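Hydroxylacyl-CoA dehydrogenase (Streptomyces coelicolor, PDB 5BKA) probably acts in the biosynthesis of the polyketide antibiotic actinorhodin, as a noncanonical member of the NTF2-like superfamily with a SnoaL-like domain. Local coordinates at residues 73-84 and 96-106. Sequence-based numbering, arbitrary orientation.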
loop_
_atom_site.group_PDB
_atom_site.type_symbol
_atom_site.label_atom_id
_atom_site.label_comp_id
_atom_site.label_asym_id
_atom_site.label_seq_id
_atom_site.Cartn_x
_atom_site.Cartn_y
_atom_site.Cartn_z
ATOM N N LYS B 73 23.835 -3.915 -3.287
ATOM C CA LYS B 73 23.519 -5.244 -2.829
ATOM C C LYS B 73 22.265 -5.267 -1.982
ATOM O O LYS B 73 21.555 -6.294 -1.970
ATOM C CB LYS B 73 24.692 -5.822 -2.065
ATOM C CG LYS B 73 25.827 -6.287 -2.950
ATOM C CD LYS B 73 26.784 -6.989 -2.073
ATOM C CE LYS B 73 25.963 -8.076 -1.412
ATOM N NZ LYS B 73 26.339 -8.241 0.008
ATOM N N ILE B 74 21.991 -4.131 -1.322
ATOM C CA ILE B 74 20.834 -3.954 -0.448
ATOM C C ILE B 74 20.018 -2.806 -1.025
ATOM O O ILE B 74 20.556 -1.732 -1.316
ATOM C CB ILE B 74 21.193 -3.599 1.024
ATOM C CG1 ILE B 74 22.307 -4.399 1.708
ATOM C CG2 ILE B 74 20.036 -3.838 1.919
ATOM C CD1 ILE B 74 21.985 -5.866 2.103
ATOM N N GLN B 75 18.717 -3.010 -1.157
ATOM C CA GLN B 75 17.779 -1.928 -1.412
ATOM C C GLN B 75 16.625 -2.140 -0.439
ATOM O O GLN B 75 15.924 -3.161 -0.503
ATOM C CB GLN B 75 17.290 -1.885 -2.867
ATOM C CG GLN B 75 16.190 -0.858 -3.113
ATOM C CD GLN B 75 16.650 0.571 -2.879
ATOM O OE1 GLN B 75 17.522 1.089 -3.587
ATOM N NE2 GLN B 75 16.052 1.225 -1.888
ATOM N N ARG B 76 16.411 -1.172 0.447
ATOM C CA ARG B 76 15.356 -1.302 1.439
ATOM C C ARG B 76 14.099 -0.580 0.970
ATOM O O ARG B 76 14.167 0.414 0.246
ATOM C CB ARG B 76 15.800 -0.760 2.801
ATOM C CG ARG B 76 16.831 -1.638 3.501
ATOM C CD ARG B 76 16.762 -1.461 5.011
ATOM N NE ARG B 76 16.631 -2.737 5.706
ATOM C CZ ARG B 76 16.138 -2.873 6.934
ATOM N NH1 ARG B 76 15.726 -1.808 7.607
ATOM N NH2 ARG B 76 16.056 -4.075 7.488
ATOM N N ARG B 77 12.945 -1.099 1.385
ATOM C CA ARG B 77 11.660 -0.482 1.083
ATOM C C ARG B 77 10.789 -0.542 2.327
ATOM O O ARG B 77 10.599 -1.619 2.901
ATOM C CB ARG B 77 10.959 -1.186 -0.087
ATOM C CG ARG B 77 11.738 -1.174 -1.394
ATOM C CD ARG B 77 11.764 0.213 -2.026
ATOM N NE ARG B 77 12.587 0.239 -3.231
ATOM C CZ ARG B 77 13.136 1.336 -3.742
ATOM N NH1 ARG B 77 12.952 2.512 -3.157
ATOM N NH2 ARG B 77 13.869 1.256 -4.843
ATOM N N HIS B 78 10.268 0.609 2.736
ATOM C CA HIS B 78 9.405 0.719 3.907
ATOM C C HIS B 78 7.971 0.922 3.423
ATOM O O HIS B 78 7.554 2.048 3.141
ATOM C CB HIS B 78 9.855 1.865 4.806
ATOM C CG HIS B 78 11.174 1.629 5.474
ATOM N ND1 HIS B 78 12.370 1.651 4.789
ATOM C CD2 HIS B 78 11.485 1.374 6.767
ATOM C CE1 HIS B 78 13.361 1.415 5.631
ATOM N NE2 HIS B 78 12.851 1.243 6.837
ATOM N N TRP B 79 7.219 -0.173 3.344
ATOM C CA TRP B 79 5.827 -0.121 2.923
ATOM C C TRP B 79 4.934 0.309 4.080
ATOM O O TRP B 79 5.150 -0.095 5.224
ATOM C CB TRP B 79 5.380 -1.489 2.401
ATOM C CG TRP B 79 5.789 -1.752 0.987
ATOM C CD1 TRP B 79 7.033 -1.594 0.451
ATOM C CD2 TRP B 79 4.950 -2.215 -0.076
ATOM N NE1 TRP B 79 7.021 -1.930 -0.880
ATOM C CE2 TRP B 79 5.753 -2.313 -1.229
ATOM C CE3 TRP B 79 3.596 -2.558 -0.165
ATOM C CZ2 TRP B 79 5.248 -2.734 -2.456
ATOM C CZ3 TRP B 79 3.096 -2.975 -1.385
ATOM C CH2 TRP B 79 3.921 -3.060 -2.514
ATOM N N PHE B 80 3.939 1.140 3.781
ATOM C CA PHE B 80 2.938 1.564 4.748
ATOM C C PHE B 80 1.570 1.013 4.360
ATOM O O PHE B 80 1.320 0.683 3.199
ATOM C CB PHE B 80 2.860 3.093 4.842
ATOM C CG PHE B 80 3.864 3.707 5.779
ATOM C CD1 PHE B 80 5.077 3.086 6.031
ATOM C CD2 PHE B 80 3.596 4.917 6.398
ATOM C CE1 PHE B 80 6.000 3.659 6.889
ATOM C CE2 PHE B 80 4.514 5.495 7.256
ATOM C CZ PHE B 80 5.717 4.863 7.503
ATOM N N ASP B 81 0.678 0.924 5.348
ATOM C CA ASP B 81 -0.680 0.465 5.088
ATOM C C ASP B 81 -1.598 0.878 6.229
ATOM O O ASP B 81 -1.168 0.995 7.379
ATOM C CB ASP B 81 -0.740 -1.055 4.912
ATOM C CG ASP B 81 -1.869 -1.494 4.000
ATOM O OD1 ASP B 81 -1.796 -1.207 2.789
ATOM O OD2 ASP B 81 -2.830 -2.122 4.492
ATOM N N HIS B 82 -2.874 1.074 5.887
ATOM C CA HIS B 82 -3.945 1.300 6.861
ATOM C C HIS B 82 -3.642 2.484 7.777
ATOM O O HIS B 82 -3.724 2.390 9.002
ATOM C CB HIS B 82 -4.217 0.032 7.675
ATOM C CG HIS B 82 -5.007 -0.999 6.934
ATOM N ND1 HIS B 82 -5.976 -0.674 6.011
ATOM C CD2 HIS B 82 -4.969 -2.353 6.979
ATOM C CE1 HIS B 82 -6.504 -1.781 5.520
ATOM N NE2 HIS B 82 -5.908 -2.814 6.088
ATOM N N THR B 83 -3.282 3.610 7.167
ATOM C CA THR B 83 -3.129 4.847 7.919
ATOM C C THR B 83 -4.460 5.236 8.551
ATOM O O THR B 83 -5.505 5.206 7.895
ATOM C CB THR B 83 -2.624 5.962 7.002
ATOM O OG1 THR B 83 -1.320 5.625 6.512
ATOM C CG2 THR B 83 -2.549 7.284 7.751
ATOM N N ALA B 84 -4.423 5.586 9.836
ATOM C CA ALA B 84 -5.613 5.996 10.574
ATOM C C ALA B 84 -5.314 7.315 11.268
ATOM O O ALA B 84 -4.373 7.399 12.063
ATOM C CB ALA B 84 -6.032 4.929 11.590
ATOM N N THR B 96 -1.423 6.548 12.909
ATOM C CA THR B 96 -0.961 5.189 13.164
ATOM C C THR B 96 -1.059 4.393 11.871
ATOM O O THR B 96 -2.133 4.316 11.268
ATOM C CB THR B 96 -1.783 4.512 14.265
ATOM O OG1 THR B 96 -1.675 5.265 15.479
ATOM C CG2 THR B 96 -1.276 3.097 14.509
ATOM N N SER B 97 0.056 3.801 11.452
ATOM C CA SER B 97 0.117 3.046 10.210
ATOM C C SER B 97 0.844 1.729 10.432
ATOM O O SER B 97 1.707 1.616 11.307
ATOM C CB SER B 97 0.824 3.836 9.098
ATOM O OG SER B 97 0.258 5.123 8.947
ATOM N N TYR B 98 0.478 0.733 9.633
ATOM C CA TYR B 98 1.283 -0.470 9.517
ATOM C C TYR B 98 2.507 -0.168 8.667
ATOM O O TYR B 98 2.457 0.648 7.741
ATOM C CB TYR B 98 0.489 -1.610 8.872
ATOM C CG TYR B 98 -0.711 -2.103 9.652
ATOM C CD1 TYR B 98 -0.947 -1.690 10.956
ATOM C CD2 TYR B 98 -1.611 -2.988 9.073
ATOM C CE1 TYR B 98 -2.048 -2.147 11.660
ATOM C CE2 TYR B 98 -2.710 -3.447 9.764
ATOM C CZ TYR B 98 -2.925 -3.027 11.057
ATOM O OH TYR B 98 -4.023 -3.489 11.742
ATOM N N CYS B 99 3.610 -0.838 8.975
ATOM C CA CYS B 99 4.793 -0.749 8.134
ATOM C C CYS B 99 5.442 -2.119 8.029
ATOM O O CYS B 99 5.537 -2.853 9.016
ATOM C CB CYS B 99 5.805 0.272 8.678
ATOM S SG CYS B 99 7.410 0.276 7.826
ATOM N N LEU B 100 5.902 -2.449 6.825
ATOM C CA LEU B 100 6.584 -3.708 6.552
ATOM C C LEU B 100 7.862 -3.385 5.796
ATOM O O LEU B 100 7.815 -2.765 4.727
ATOM C CB LEU B 100 5.702 -4.668 5.743
ATOM C CG LEU B 100 6.337 -5.999 5.318
ATOM C CD1 LEU B 100 6.717 -6.849 6.526
ATOM C CD2 LEU B 100 5.409 -6.773 4.391
ATOM N N VAL B 101 8.993 -3.797 6.349
ATOM C CA VAL B 101 10.292 -3.506 5.760
ATOM C C VAL B 101 10.665 -4.629 4.805
ATOM O O VAL B 101 10.578 -5.813 5.153
ATOM C CB VAL B 101 11.362 -3.326 6.850
ATOM C CG1 VAL B 101 12.711 -3.011 6.221
ATOM C CG2 VAL B 101 10.948 -2.230 7.819
ATOM N N LEU B 102 11.066 -4.255 3.596
ATOM C CA LEU B 102 11.580 -5.183 2.601
ATOM C C LEU B 102 13.078 -4.955 2.465
ATOM O O LEU B 102 13.530 -3.807 2.404
ATOM C CB LEU B 102 10.889 -4.983 1.249
ATOM C CG LEU B 102 9.547 -5.672 0.981
ATOM C CD1 LEU B 102 8.447 -5.162 1.906
ATOM C CD2 LEU B 102 9.147 -5.484 -0.476
ATOM N N THR B 103 13.845 -6.040 2.443
ATOM C CA THR B 103 15.282 -5.982 2.188
ATOM C C THR B 103 15.550 -6.754 0.905
ATOM O O THR B 103 15.413 -7.982 0.872
ATOM C CB THR B 103 16.077 -6.553 3.362
ATOM O OG1 THR B 103 15.776 -5.806 4.548
ATOM C CG2 THR B 103 17.573 -6.473 3.087
ATOM N N VAL B 104 15.932 -6.038 -0.149
ATOM C CA VAL B 104 16.137 -6.624 -1.467
ATOM C C VAL B 104 17.631 -6.804 -1.681
ATOM O O VAL B 104 18.399 -5.836 -1.620
ATOM C CB VAL B 104 15.524 -5.753 -2.573
ATOM C CG1 VAL B 104 15.757 -6.392 -3.931
ATOM C CG2 VAL B 104 14.039 -5.544 -2.319
ATOM N N HIS B 105 18.043 -8.040 -1.931
ATOM C CA HIS B 105 19.443 -8.359 -2.158
ATOM C C HIS B 105 19.752 -8.411 -3.648
ATOM O O HIS B 105 18.915 -8.837 -4.448
ATOM C CB HIS B 105 19.808 -9.671 -1.473
ATOM C CG HIS B 105 19.596 -9.630 0.005
ATOM N ND1 HIS B 105 20.455 -8.970 0.856
ATOM C CD2 HIS B 105 18.616 -10.147 0.782
ATOM C CE1 HIS B 105 20.016 -9.087 2.096
ATOM N NE2 HIS B 105 18.905 -9.802 2.080
ATOM N N ALA B 106 20.954 -7.961 -4.011
ATOM C CA ALA B 106 21.383 -7.953 -5.405
ATOM C C ALA B 106 21.212 -9.324 -6.046
ATOM O O ALA B 106 21.650 -10.338 -5.499
ATOM C CB ALA B 106 22.845 -7.503 -5.497
HETATM O O HOH W 1 22.968 -8.826 -0.930
#
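V101 lays CG1 over the centre of the R76 guanidinium, 3.5 Å from CZ, and the same methyl sits above the rim of the H78 imidazole. A chi1 of -180° sets V101 CG1 anti to the backbone N and CG2 beside it, where CG2 meets H78 CD2. T103 OG1 receives two weak hydrogen bonds from R76, its NE and NH2 each 3.4 Å away. The sulfur of C99 lies at the edge of the H78 ring and meets F80 obliquely, SG to CE1 3.8 Å. On the opposite face of the sheet, L102 CD1 rests over the W79 indole, 4.1 Å from W79 CD1. H82 brings CD2 at its ring edge to Y98 CE2, the two planes nearly perpendicular at 83°, while D81 OD2, which accepts a hydrogen bond from F80 N of the second subunit, stands over the imidazole's face.

Paired backbone hydrogen bonds join Q75 with V104, R77 with L102, W79 with L100 and D81 with Y98. A beta bulge then shifts the register by one: H82 has positive phi (56°), the T83 and S97 hydroxyls are hydrogen-bonded, OG1 to OG 2.9 Å, and A84 pairs with T96. F80 and H78 face helix 10-26, where D26 is hydrogen-bonded to H78 ND1, whereas Y98 OH is hydrogen-bonded to D26 of the second subunit and R77 forms a salt bridge with D141 of the third. This is a long, bulged antiparallel hairpin at the margin of the curved sheet of an NTF2-like alpha+beta fold, its W79 and Y98 face built into a trimer interface.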